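Local coordinates for protein beta-glycosidase (Bacteroides caccae, PDB 6T2R) that probably hydrolyses galactosidic bonds within mucin O-glycans as an endo-acting glycoside hydrolase of family 16 from a human gut bacterium, at residues A[75-80]-A[92-97]; A[116-122]-A[147-152]. All blocks are in the same frame, centred on the assembly; numbering follows the deposited sequence.

Contact 1 of 2, residues A[75-80]-A[92-97]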
# COMPACT_ATOMS: atom_id res chain seq x y z
N LEU A 75 7.89 12.09 4.11
CA LEU A 75 8.61 11.19 3.18
C LEU A 75 8.21 11.53 1.73
O LEU A 75 7.05 11.75 1.50
CB LEU A 75 8.27 9.73 3.52
CG LEU A 75 8.67 8.73 2.43
CD1 LEU A 75 10.19 8.59 2.40
CD2 LEU A 75 7.97 7.37 2.65
N ILE A 76 9.15 11.56 0.79
CA ILE A 76 8.90 11.89 -0.64
C ILE A 76 9.43 10.74 -1.46
O ILE A 76 10.61 10.40 -1.31
CB ILE A 76 9.62 13.18 -1.07
CG1 ILE A 76 9.42 14.28 -0.03
CG2 ILE A 76 9.16 13.61 -2.45
CD1 ILE A 76 8.00 14.70 0.10
N LEU A 77 8.59 10.14 -2.28
CA LEU A 77 9.01 9.05 -3.19
C LEU A 77 8.71 9.55 -4.58
O LEU A 77 7.62 10.12 -4.72
CB LEU A 77 8.20 7.80 -2.85
CG LEU A 77 8.48 7.20 -1.48
CD1 LEU A 77 7.46 6.11 -1.15
CD2 LEU A 77 9.90 6.65 -1.42
N LYS A 78 9.66 9.42 -5.52
CA LYS A 78 9.57 10.14 -6.83
C LYS A 78 9.65 9.14 -7.97
O LYS A 78 10.25 8.07 -7.77
CB LYS A 78 10.66 11.20 -6.99
CG LYS A 78 10.84 12.10 -5.78
CD LYS A 78 12.14 12.90 -5.76
CE LYS A 78 12.31 13.62 -4.44
NZ LYS A 78 13.54 14.45 -4.44
N GLY A 79 8.99 9.48 -9.06
CA GLY A 79 9.16 8.84 -10.37
C GLY A 79 9.87 9.80 -11.32
O GLY A 79 9.43 10.94 -11.42
N ILE A 80 10.96 9.38 -11.95
CA ILE A 80 11.82 10.23 -12.81
C ILE A 80 12.20 9.49 -14.10
O ILE A 80 12.19 8.24 -14.14
CB ILE A 80 13.08 10.65 -12.03
CG1 ILE A 80 13.99 9.45 -11.76
CG2 ILE A 80 12.70 11.39 -10.75
CD1 ILE A 80 15.16 9.74 -10.88
N TYR A 92 12.21 4.44 -16.79
CA TYR A 92 11.80 5.29 -15.65
C TYR A 92 12.24 4.63 -14.35
O TYR A 92 12.32 3.38 -14.31
CB TYR A 92 10.30 5.51 -15.68
CG TYR A 92 9.81 6.09 -16.97
CD1 TYR A 92 9.92 7.44 -17.21
CD2 TYR A 92 9.21 5.31 -17.94
CE1 TYR A 92 9.48 8.01 -18.39
CE2 TYR A 92 8.74 5.87 -19.12
CZ TYR A 92 8.91 7.22 -19.36
OH TYR A 92 8.47 7.83 -20.51
N LEU A 93 12.54 5.45 -13.35
CA LEU A 93 12.99 5.05 -11.99
C LEU A 93 11.97 5.55 -10.95
O LEU A 93 11.58 6.76 -11.02
CB LEU A 93 14.36 5.66 -11.71
CG LEU A 93 15.46 5.24 -12.68
CD1 LEU A 93 16.76 5.94 -12.31
CD2 LEU A 93 15.63 3.72 -12.68
N THR A 94 11.56 4.68 -10.03
CA THR A 94 10.61 5.06 -8.95
C THR A 94 11.19 4.64 -7.61
O THR A 94 11.98 3.67 -7.56
CB THR A 94 9.21 4.46 -9.16
OG1 THR A 94 9.34 3.03 -9.13
CG2 THR A 94 8.54 4.95 -10.42
N GLY A 95 10.82 5.39 -6.57
CA GLY A 95 11.19 5.08 -5.18
C GLY A 95 10.04 4.36 -4.49
O GLY A 95 8.86 4.65 -4.82
N GLY A 96 10.39 3.43 -3.61
CA GLY A 96 9.47 2.64 -2.78
C GLY A 96 10.16 2.16 -1.52
O GLY A 96 11.39 1.94 -1.55
N LEU A 97 9.39 2.09 -0.42
CA LEU A 97 9.83 1.51 0.86
C LEU A 97 8.90 0.34 1.22
O LEU A 97 7.68 0.43 0.93
CB LEU A 97 9.77 2.56 1.95
CG LEU A 97 10.72 3.76 1.84
CD1 LEU A 97 10.58 4.61 3.09
CD2 LEU A 97 12.18 3.35 1.68
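The beta hairpin formed by strands 74-81 and 92-98, part of the jelly-roll beta sandwich of glycoside hydrolase family 16, brings I80 against L93 and G79 against T94 as antiparallel partners. I80 and L93 make the hydrogen-bonded pair: I80 N donates to L93 O at 2.8 Å, and L93 N donates to I80 O at 2.9 Å with an almost straight N-H...O angle of 171°. G79 and T94 follow as the non-hydrogen-bonded pair. Here the CA atoms of G79 and T94 lie 4.3 Å apart, and T94 CG2 rests over G79 CA at 3.9 Å, while T94 OG1 is hydrogen-bonded to T60. The pairing becomes irregular near G95. G95 N still reaches K78 O at 3.0 Å, but the bond bends to 144° and the donor is tilted from the carbonyl plane. From here on the contact passes from backbone bonds to side chains. L77 has CG beside its own backbone N (chi1 -66°), which brings CD2 close to the G95-G96 peptide, 3.9 Å from G96 N. The K78 amine is bound elsewhere, in a salt bridge with E69. On the opposite edge from strand 92-98, backbone bonds of L75, L77 and G79 join the hairpin to strand 251-263. At the far end of the pairing, L75 and L97 meet tip to tip, CD2 against CD1 at 3.8 Å.

Contact 2 of 2, residues A[116-122]-A[147-152]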
# COMPACT_ATOMS: atom_id res chain seq x y z
N LEU A 116 -0.91 13.22 -3.26
CA LEU A 116 -0.53 12.70 -4.60
C LEU A 116 -0.49 13.86 -5.58
O LEU A 116 -1.13 14.88 -5.28
CB LEU A 116 -1.56 11.65 -5.04
CG LEU A 116 -1.77 10.51 -4.05
CD1 LEU A 116 -2.73 9.46 -4.60
CD2 LEU A 116 -0.45 9.85 -3.66
N HIS A 117 0.17 13.63 -6.73
CA HIS A 117 0.36 14.58 -7.86
C HIS A 117 0.08 13.88 -9.19
O HIS A 117 0.72 12.87 -9.46
CB HIS A 117 1.76 15.21 -7.79
CG HIS A 117 2.02 15.91 -6.50
ND1 HIS A 117 1.73 17.26 -6.31
CD2 HIS A 117 2.48 15.45 -5.31
CE1 HIS A 117 1.98 17.59 -5.06
NE2 HIS A 117 2.46 16.49 -4.42
N GLY A 118 -0.88 14.39 -9.99
CA GLY A 118 -1.22 13.87 -11.32
C GLY A 118 -0.00 13.80 -12.23
O GLY A 118 0.82 14.69 -12.17
N ALA A 119 0.09 12.74 -13.02
CA ALA A 119 1.10 12.48 -14.06
C ALA A 119 0.60 11.30 -14.90
O ALA A 119 0.18 10.29 -14.32
CB ALA A 119 2.44 12.16 -13.46
N LYS A 120 0.61 11.44 -16.22
CA LYS A 120 0.19 10.38 -17.15
C LYS A 120 1.19 9.22 -17.01
O LYS A 120 2.43 9.46 -17.18
CB LYS A 120 0.13 10.91 -18.58
CG LYS A 120 -0.64 10.01 -19.54
CD LYS A 120 -0.20 10.16 -20.99
CE LYS A 120 -1.32 10.00 -22.00
NZ LYS A 120 -2.07 8.74 -21.78
N GLY A 121 0.68 8.04 -16.65
CA GLY A 121 1.48 6.82 -16.44
C GLY A 121 1.88 6.59 -15.01
O GLY A 121 2.43 5.52 -14.72
N ALA A 122 1.58 7.52 -14.11
CA ALA A 122 1.84 7.31 -12.66
C ALA A 122 0.67 6.52 -12.01
O ALA A 122 -0.52 6.75 -12.36
CB ALA A 122 2.10 8.64 -12.00
N MET A 147 -4.36 1.65 -1.45
CA MET A 147 -4.49 2.80 -2.39
C MET A 147 -3.77 2.50 -3.70
O MET A 147 -2.61 2.07 -3.67
CB MET A 147 -3.90 4.05 -1.73
CG MET A 147 -4.21 5.36 -2.41
SD MET A 147 -3.24 5.63 -3.91
CE MET A 147 -1.59 5.79 -3.21
N GLU A 148 -4.45 2.75 -4.82
CA GLU A 148 -3.87 2.89 -6.17
C GLU A 148 -4.50 4.12 -6.81
O GLU A 148 -5.71 4.23 -6.73
CB GLU A 148 -4.16 1.61 -6.92
CG GLU A 148 -3.63 0.42 -6.16
CD GLU A 148 -3.42 -0.77 -7.02
OE1 GLU A 148 -4.36 -1.62 -7.05
OE2 GLU A 148 -2.36 -0.83 -7.67
N ARG A 149 -3.70 5.07 -7.29
CA ARG A 149 -4.20 6.28 -8.00
C ARG A 149 -3.53 6.36 -9.38
O ARG A 149 -2.30 6.58 -9.49
CB ARG A 149 -4.01 7.53 -7.14
CG ARG A 149 -5.01 8.64 -7.46
CD ARG A 149 -4.86 9.26 -8.85
NE ARG A 149 -3.65 10.03 -8.82
CZ ARG A 149 -3.59 11.34 -8.54
NH1 ARG A 149 -4.69 12.05 -8.37
NH2 ARG A 149 -2.42 11.93 -8.44
N LEU A 150 -4.36 6.22 -10.40
CA LEU A 150 -3.98 6.19 -11.84
C LEU A 150 -3.95 7.61 -12.41
O LEU A 150 -4.97 8.33 -12.31
CB LEU A 150 -5.02 5.36 -12.60
CG LEU A 150 -4.72 3.87 -12.79
CD1 LEU A 150 -4.06 3.26 -11.57
CD2 LEU A 150 -5.97 3.11 -13.15
N ASN A 151 -2.85 7.96 -13.08
CA ASN A 151 -2.84 9.12 -14.00
C ASN A 151 -3.19 10.37 -13.19
O ASN A 151 -2.51 10.64 -12.19
CB ASN A 151 -3.75 8.83 -15.20
CG ASN A 151 -3.18 7.69 -16.03
OD1 ASN A 151 -2.03 7.77 -16.48
ND2 ASN A 151 -3.94 6.62 -16.19
N HIS A 152 -4.20 11.12 -13.64
CA HIS A 152 -4.71 12.36 -13.00
C HIS A 152 -6.06 12.09 -12.32
O HIS A 152 -6.75 13.06 -12.10
CB HIS A 152 -4.81 13.49 -14.07
CG HIS A 152 -3.48 13.89 -14.65
ND1 HIS A 152 -2.81 15.06 -14.26
CD2 HIS A 152 -2.69 13.29 -15.57
CE1 HIS A 152 -1.66 15.15 -14.91
NE2 HIS A 152 -1.56 14.07 -15.72
O HOH W 1 -3.13 14.75 -7.53
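R149 and L116 slide past each other in opposite directions, and the arginine shows how one long side chain can serve apolar and polar neighbours in turn. Its CB packs against L116 CD1 at 3.4 Å, and R149 CG follows at 3.7 Å from L116 CD1. CG stands anti to the backbone N (chi1 -154°), and further bends at chi2 and chi3 turn the chain so that one face of the guanidinium lies against the L116 side chain. At the tip the work is shared: NH1 bonds to the carbonyl of D153, whereas R149 NH2, beside the H117-G118 peptide, donates to a water at 3.0 Å. That water sits at the guanidinium edge, in its plane, and gives a weak bond back to L116 O. The same L116 CD1 methyl also meets M147 SD at 3.9 Å. The strand starting at M147 carries E148, the last residue of an E-V-D-I-M-E sequence that matches the family 16 signature, whose acidic residues are catalytic in relatives; the facing loop holds a type II beta turn from A119 to A122, with G121 supplying the positive phi (95°). N151 holds this turn through both its side chain and its backbone. Its OD1 accepts G121 N at 2.7 Å, nearly straight at 172°, and its backbone N donates to A122 O, also at 2.7 Å. N151 ND2 is held in turn by the V241 carbonyl. The H152 ring lies over the start of the loop, its face covering G118 C and A119 N. G118 CA makes a CH-pi contact 3.9 Å from the centroid of the H152 ring, while H152 NE2 bonds to D248.

Read from the N terminus, the chain first closes contact 1, where segment 75-80 and segment 92-97 are separated by 11 residues and strand 92-98 returns alongside strand 74-81. Only later does contact 2 open, so the two are in series and neither encloses the other. Contact 2 closes a 24-residue loop that includes strands 125-130 and 143-145. The nearest atoms of contacts 1 and 2 are about 7 Å apart, yet strand 251-263 joins them: it pairs with strand 74-81 and also with strand 108-116, which leads into segment 116-122. M253 is touched by both L77 and L116, and V251 bonds to the backbone of G79 while receiving the side chains of H117 and A119.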